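Local coordinates for protein chitinase (Thermococcus kodakarensis KOD1, PDB 5DHD) that hydrolyses chitin and probably uses this chitin-binding domain to hold the enzyme on its insoluble polysaccharide substrate, at residues A87-L90 with Q95-D98; A51-A54 with Y59-F62; V11-T14 with N18-Y21. All coordinates share one frame; numbering follows the deposited sequence. Where two conformers were deposited one is given.

Contact 1 (A87-L90 with Q95-D98); sequences AIYL and QLWD. With PE3 (3,6,9,12,15,18,21,24,27,30,33,36,39-tridecaoxahentetracontane-1,41-diol), chain F.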
# COMPACT_ATOMS: atom_id res chain seq x y z
N ALA A 87 2.83 -4.40 8.38
CA ALA A 87 3.90 -3.75 7.61
C ALA A 87 3.46 -3.45 6.18
O ALA A 87 2.60 -4.13 5.62
CB ALA A 87 5.13 -4.68 7.56
N ILE A 88 4.06 -2.41 5.61
CA ILE A 88 3.78 -2.00 4.23
C ILE A 88 5.13 -1.78 3.57
O ILE A 88 5.97 -1.04 4.09
CB ILE A 88 2.93 -0.71 4.16
CG1 ILE A 88 1.57 -0.92 4.87
CG2 ILE A 88 2.75 -0.28 2.68
CD1 ILE A 88 0.69 0.34 4.92
N TYR A 89 5.34 -2.42 2.42
CA TYR A 89 6.59 -2.30 1.69
C TYR A 89 6.37 -1.70 0.30
O TYR A 89 5.46 -2.11 -0.41
CB TYR A 89 7.23 -3.69 1.50
CG TYR A 89 7.46 -4.44 2.80
CD1 TYR A 89 8.63 -4.26 3.54
CD2 TYR A 89 6.50 -5.32 3.29
CE1 TYR A 89 8.84 -4.94 4.74
CE2 TYR A 89 6.69 -6.00 4.48
CZ TYR A 89 7.86 -5.81 5.19
OH TYR A 89 8.04 -6.51 6.35
N LEU A 90 7.21 -0.74 -0.07
CA LEU A 90 7.11 -0.13 -1.39
C LEU A 90 8.28 -0.60 -2.25
O LEU A 90 9.44 -0.33 -1.94
CB LEU A 90 7.14 1.40 -1.31
CG LEU A 90 7.30 2.13 -2.66
CD1 LEU A 90 6.10 1.89 -3.59
CD2 LEU A 90 7.49 3.63 -2.38
N GLN A 95 13.43 -3.03 -6.29
CA GLN A 95 14.16 -2.54 -5.13
C GLN A 95 13.20 -2.03 -4.06
O GLN A 95 12.16 -1.46 -4.37
CB GLN A 95 15.08 -1.40 -5.52
CG GLN A 95 16.15 -1.77 -6.54
CD GLN A 95 17.14 -0.64 -6.74
OE1 GLN A 95 17.03 0.15 -7.68
NE2 GLN A 95 18.10 -0.54 -5.83
N LEU A 96 13.58 -2.22 -2.80
CA LEU A 96 12.77 -1.74 -1.69
C LEU A 96 13.05 -0.26 -1.48
O LEU A 96 14.10 0.12 -0.94
CB LEU A 96 13.08 -2.53 -0.40
CG LEU A 96 12.25 -2.10 0.82
CD1 LEU A 96 10.77 -2.33 0.58
CD2 LEU A 96 12.70 -2.90 2.04
N TRP A 97 12.13 0.58 -1.92
CA TRP A 97 12.28 2.03 -1.80
C TRP A 97 11.99 2.58 -0.41
O TRP A 97 12.68 3.48 0.06
CB TRP A 97 11.39 2.75 -2.82
CG TRP A 97 12.02 2.92 -4.17
CD1 TRP A 97 12.92 2.08 -4.77
CD2 TRP A 97 11.78 3.98 -5.09
NE1 TRP A 97 13.27 2.58 -6.01
CE2 TRP A 97 12.58 3.74 -6.23
CE3 TRP A 97 10.96 5.12 -5.05
CZ2 TRP A 97 12.59 4.61 -7.33
CZ3 TRP A 97 10.97 5.98 -6.15
CH2 TRP A 97 11.78 5.72 -7.27
N ASP A 98 10.98 2.03 0.25
CA ASP A 98 10.60 2.52 1.57
C ASP A 98 9.71 1.48 2.23
O ASP A 98 9.19 0.59 1.56
CB ASP A 98 9.85 3.86 1.41
CG ASP A 98 9.99 4.79 2.62
OD1 ASP A 98 10.54 4.34 3.64
OD2 ASP A 98 9.55 5.96 2.53
C30 PE3 F . 10.29 -0.56 8.90
C29 PE3 F . 9.46 -1.62 8.17
O28 PE3 F . 9.47 -2.81 8.93
C27 PE3 F . 8.69 -3.78 8.23
C26 PE3 F . 8.68 -5.10 9.01
O25 PE3 F . 7.79 -5.00 10.13
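Leu96 reaches Tyr89 with one methyl, and its side chain can be followed outward. The bond to CB points neither at nor away from the neighbouring strand; because CG stands anti to the backbone N (chi1 -179°), the branch is carried toward 87-90. CD1 then makes the touch, lying 3.5 Å from Leu90 O and 3.9 Å from Tyr89 CB, at the edge of the tyrosine ring and near its plane. The ring's other end meets a bound polyethylene glycol chain, whose C26 comes to 3.1 Å from Tyr89 OH. These side chains belong to the hairpin of strands 85-92 and 95-99, and its pairing is interrupted by a classic beta bulge: two residues, Trp97 and Asp98, stand opposite the single Leu90. Leu90 N donates to Asp98 O at 2.9 Å, fairly straight at 165°, with the donor tilted out of the carbonyl plane. Leu90 O in turn accepts from Trp97 N at 2.8 Å, a bond bent at hydrogen to 142° although the donor sits nearly on the line of the carbonyl. CD2 of Leu90 packs against Trp97 CB at 4.0 Å, while the indole swings off to meet Tyr31 edge-to-face. The carboxylate of Asp98 also turns from the hairpin, its OD2 accepting from the backbone N atoms of Gly7 and Leu9.

Contact 2 (A51-A54 with Y59-F62); sequences ANKA and YVVF. With SO4 (sulfate ion), chain C.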
# COMPACT_ATOMS: atom_id res chain seq x y z
N ALA A 51 -6.26 1.58 -7.24
CA ALA A 51 -5.21 0.59 -7.41
C ALA A 51 -5.83 -0.76 -7.69
O ALA A 51 -7.04 -0.94 -7.53
CB ALA A 51 -4.37 0.46 -6.12
N ASN A 52 -5.00 -1.69 -8.15
CA ASN A 52 -5.44 -3.06 -8.40
C ASN A 52 -4.98 -3.83 -7.17
O ASN A 52 -3.95 -3.50 -6.58
CB ASN A 52 -4.83 -3.61 -9.69
CG ASN A 52 -5.36 -2.89 -10.95
OD1 ASN A 52 -6.55 -2.90 -11.22
ND2 ASN A 52 -4.46 -2.27 -11.69
N LYS A 53 -5.75 -4.84 -6.78
CA LYS A 53 -5.40 -5.65 -5.62
C LYS A 53 -5.27 -7.13 -5.96
O LYS A 53 -6.08 -7.67 -6.72
CB LYS A 53 -6.46 -5.53 -4.53
CG LYS A 53 -6.13 -6.38 -3.30
CD LYS A 53 -7.15 -6.19 -2.17
CE LYS A 53 -8.43 -6.95 -2.46
NZ LYS A 53 -8.29 -8.45 -2.35
N ALA A 54 -4.26 -7.76 -5.39
CA ALA A 54 -4.03 -9.19 -5.57
C ALA A 54 -3.56 -9.75 -4.24
O ALA A 54 -2.85 -9.08 -3.49
CB ALA A 54 -2.95 -9.44 -6.64
N TYR A 59 0.60 -11.98 1.27
CA TYR A 59 0.59 -10.52 1.28
C TYR A 59 -0.51 -9.99 0.40
O TYR A 59 -1.02 -10.69 -0.47
CB TYR A 59 1.93 -9.97 0.75
CG TYR A 59 3.10 -10.12 1.70
CD1 TYR A 59 3.70 -11.36 1.91
CD2 TYR A 59 3.54 -9.03 2.44
CE1 TYR A 59 4.72 -11.50 2.85
CE2 TYR A 59 4.56 -9.16 3.38
CZ TYR A 59 5.14 -10.40 3.58
OH TYR A 59 6.15 -10.52 4.51
N VAL A 60 -0.91 -8.75 0.64
CA VAL A 60 -1.91 -8.10 -0.19
C VAL A 60 -1.04 -7.20 -1.06
O VAL A 60 -0.30 -6.36 -0.54
CB VAL A 60 -2.95 -7.29 0.63
CG1 VAL A 60 -3.96 -6.64 -0.33
CG2 VAL A 60 -3.69 -8.23 1.59
N VAL A 61 -1.12 -7.39 -2.37
CA VAL A 61 -0.30 -6.64 -3.30
C VAL A 61 -1.09 -5.61 -4.10
O VAL A 61 -2.04 -5.95 -4.81
CB VAL A 61 0.43 -7.61 -4.28
CG1 VAL A 61 1.35 -6.84 -5.20
CG2 VAL A 61 1.25 -8.65 -3.48
N PHE A 62 -0.68 -4.36 -3.98
CA PHE A 62 -1.34 -3.27 -4.69
C PHE A 62 -0.44 -2.76 -5.80
O PHE A 62 0.77 -2.61 -5.62
CB PHE A 62 -1.68 -2.11 -3.74
CG PHE A 62 -2.75 -2.44 -2.75
CD1 PHE A 62 -4.08 -2.47 -3.12
CD2 PHE A 62 -2.41 -2.72 -1.43
CE1 PHE A 62 -5.07 -2.77 -2.18
CE2 PHE A 62 -3.40 -3.02 -0.48
CZ PHE A 62 -4.72 -3.04 -0.85
S SO4 C . -7.84 -11.06 -4.83
O1 SO4 C . -8.21 -11.61 -3.51
O2 SO4 C . -8.90 -11.34 -5.80
O3 SO4 C . -6.58 -11.67 -5.28
O4 SO4 C . -7.66 -9.60 -4.71
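Lys53 and Phe62 face each other as a non-hydrogen-bonded pair in the antiparallel hairpin of strands 51-56 and 59-64, which forms one margin of the five-stranded sheet in this beta-sandwich domain. The backbone bonds belong to the next pair, Ala54 with Val61. Val61 N donates to Ala54 O at 2.7 Å and almost straight (173°), whereas the return bond from Ala54 N to Val61 O is longer, 2.9 Å, and more bent at 144°. CA-H...O contacts flank these bonds; the shortest brings Phe62 CA to 3.2 Å from Asn52 O.

Apolar packing gathers on the face bearing Lys53 and Phe62. The two side chains run side by side in the same direction, with Lys53 CB 3.9 Å from Phe62 CE1, and the lysine methylenes CG and CD also pass obliquely across Val60 CG1, each at 3.7 Å. With CG anti to the backbone N (chi1 179°), the first part of the lysine chain is laid along these neighbours. Ala51 CB adds a contact of 4.2 Å to Phe62 CD1. The phenylalanine ring is also stacked with Phe77, tying the hairpin to strand 72-79 of the opposite sheet.

The charged interactions lie at the end of the lysine. Bends at chi3 and chi4 bring its ammonium group both to Glu55 OE2, in a salt bridge, and to a sulfate that is probably a crystallisation additive and also accepts from Glu55 N; Lys53 NZ donates to sulfate O4 at 2.7 Å.

Contact 3 (V11-T14 with N18-Y21); sequences VKVT and NTEY. With PE3 (3,6,9,12,15,18,21,24,27,30,33,36,39-tridecaoxahentetracontane-1,41-diol), chain D.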
# COMPACT_ATOMS: atom_id res chain seq x y z
N VAL A 11 1.85 7.10 5.01
CA VAL A 11 0.66 6.38 5.42
C VAL A 11 -0.17 7.04 6.52
O VAL A 11 0.36 7.47 7.54
CB VAL A 11 1.07 4.98 5.95
CG1 VAL A 11 -0.17 4.12 6.26
CG2 VAL A 11 1.98 4.27 4.94
N LYS A 12 -1.48 7.14 6.28
CA LYS A 12 -2.41 7.68 7.26
C LYS A 12 -3.32 6.53 7.67
O LYS A 12 -3.85 5.82 6.81
CB LYS A 12 -3.26 8.81 6.68
CG LYS A 12 -4.53 9.06 7.48
CD LYS A 12 -5.53 9.87 6.68
CE LYS A 12 -5.18 11.32 6.79
NZ LYS A 12 -5.97 12.26 5.94
N VAL A 13 -3.49 6.35 8.98
CA VAL A 13 -4.30 5.27 9.53
C VAL A 13 -5.51 5.79 10.30
O VAL A 13 -5.38 6.68 11.14
CB VAL A 13 -3.41 4.43 10.50
CG1 VAL A 13 -4.15 3.21 11.02
CG2 VAL A 13 -2.12 3.99 9.79
N THR A 14 -6.69 5.25 10.00
CA THR A 14 -7.92 5.67 10.68
C THR A 14 -8.69 4.42 11.08
O THR A 14 -9.09 3.63 10.24
CB THR A 14 -8.75 6.57 9.75
OG1 THR A 14 -7.96 7.70 9.38
CG2 THR A 14 -10.03 7.06 10.47
N ASN A 18 -12.88 -1.15 11.90
CA ASN A 18 -12.14 -1.63 10.73
C ASN A 18 -11.22 -0.45 10.50
O ASN A 18 -11.51 0.67 10.98
CB ASN A 18 -13.04 -1.89 9.52
CG ASN A 18 -13.91 -3.10 9.74
OD1 ASN A 18 -13.44 -4.10 10.28
ND2 ASN A 18 -15.17 -3.02 9.33
N THR A 19 -10.13 -0.65 9.78
CA THR A 19 -9.15 0.40 9.63
C THR A 19 -8.81 0.79 8.20
O THR A 19 -8.51 -0.05 7.36
CB THR A 19 -7.87 -0.03 10.35
OG1 THR A 19 -8.20 -0.40 11.70
CG2 THR A 19 -6.86 1.09 10.41
N GLU A 20 -8.85 2.10 7.96
CA GLU A 20 -8.54 2.64 6.65
C GLU A 20 -7.09 3.09 6.57
O GLU A 20 -6.58 3.74 7.49
CB GLU A 20 -9.43 3.85 6.34
CG GLU A 20 -9.12 4.55 5.00
CD GLU A 20 -10.19 5.55 4.58
OE1 GLU A 20 -11.38 5.29 4.83
OE2 GLU A 20 -9.86 6.58 3.97
N TYR A 21 -6.44 2.72 5.48
CA TYR A 21 -5.06 3.09 5.23
C TYR A 21 -5.03 3.91 3.96
O TYR A 21 -5.34 3.41 2.87
CB TYR A 21 -4.18 1.84 5.08
CG TYR A 21 -4.08 1.05 6.37
CD1 TYR A 21 -5.09 0.18 6.74
CD2 TYR A 21 -3.00 1.24 7.24
CE1 TYR A 21 -5.04 -0.50 7.96
CE2 TYR A 21 -2.94 0.57 8.46
CZ TYR A 21 -3.97 -0.30 8.81
OH TYR A 21 -3.93 -0.98 10.01
C42 PE3 D . -2.47 12.82 4.96
C41 PE3 D . -2.52 13.53 6.29
O40 PE3 D . -3.88 13.84 6.58
C39 PE3 D . -3.89 14.51 7.84
C38 PE3 D . -5.33 14.88 8.23
O37 PE3 D . -6.12 13.71 8.35
C36 PE3 D . -7.46 14.08 8.71
C35 PE3 D . -8.36 12.82 8.84
O34 PE3 D . -8.46 12.15 7.56
C33 PE3 D . -9.28 10.96 7.69
C32 PE3 D . -9.37 10.23 6.33
O31 PE3 D . -8.75 10.98 5.27
C30 PE3 D . -8.89 10.22 4.08
C29 PE3 D . -8.27 10.96 2.89
O28 PE3 D . -6.86 11.09 3.08
C27 PE3 D . -6.34 11.75 1.93
C26 PE3 D . -4.83 11.90 2.03
O25 PE3 D . -4.20 10.64 2.28
C24 PE3 D . -2.80 10.90 2.30
C23 PE3 D . -2.01 9.64 2.55
O22 PE3 D . -0.98 9.84 3.47
O HOH W 1 -6.71 6.76 7.15
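The hairpin of strands 9-15 and 19-26 lies at one margin of the four-stranded antiparallel sheet, and this contact covers its paired arms near the turn. Thr14 and Glu20 form the hydrogen-bonded pair: Thr14 N donates to Glu20 O at 2.9 Å, and Glu20 N returns a bond of 2.8 Å to Thr14 O. A water lies within hydrogen-bonding distance of both Thr14 OG1 and Glu20 O and probably adds a second bond to this carbonyl.

On the other face, Val13 and Tyr21 stand side by side and point the same way. Tyr21 places CG beside its backbone N and anti to the carbonyl carbon (chi1 -66°), which lays the ring along the valine; Val13 CG2 approaches CE2 of Tyr21 to 3.8 Å. Val11 CG1 comes instead to the ring's edge, near its plane, 4.2 Å from Tyr21 CD2. Val13 CG1 presses unusually tightly on Thr19 CG2, at 3.5 Å. Beyond the hairpin, Tyr21 OH is hydrogen-bonded to Val85 N and the ring meets Phe77. Replacing Tyr21 with an alanine would probably leave Val11 and Val13 without their aromatic neighbour and Val85 N without the hydroxyl that accepts from it.

Lys12 projects on the Thr14 and Glu20 side toward a curled polyethylene glycol chain. In the conformer described, its NZ appears to donate to ether oxygens such as O34 at 3.0 Å, but the lysine is deposited in two conformers and the detail is doubtful. The two faces thus differ in chemistry: one is mainly apolar, with the hydroxyls of Thr19 and Tyr21 taken up by backbone partners beyond the hairpin, whereas the other is polar, and in this conformer the ether oxygens gather round the ammonium in a way that recalls a crown ether.

From the N terminus the chain first makes contact 3, which closes the turn between strands 9-15 and 19-26. Contact 2 follows with the hairpin 51-56 and 59-64, and contact 1 comes last, joining 85-92 to 95-99. The three short loops are in series, neither nested nor crossed. Contacts 1 and 2 belong to opposite margins of the five-stranded sheet, yet Tyr89 CE2 and Tyr59 CE2 touch at 4.0 Å. Contact 3 lies in the four-stranded sheet and meets contact 1 across the sandwich, where Ile88 CD1 packs on Val11 CG1. Contacts 2 and 3 do not touch; their nearest atoms are about 7 Å apart, but both reach strand 72-79.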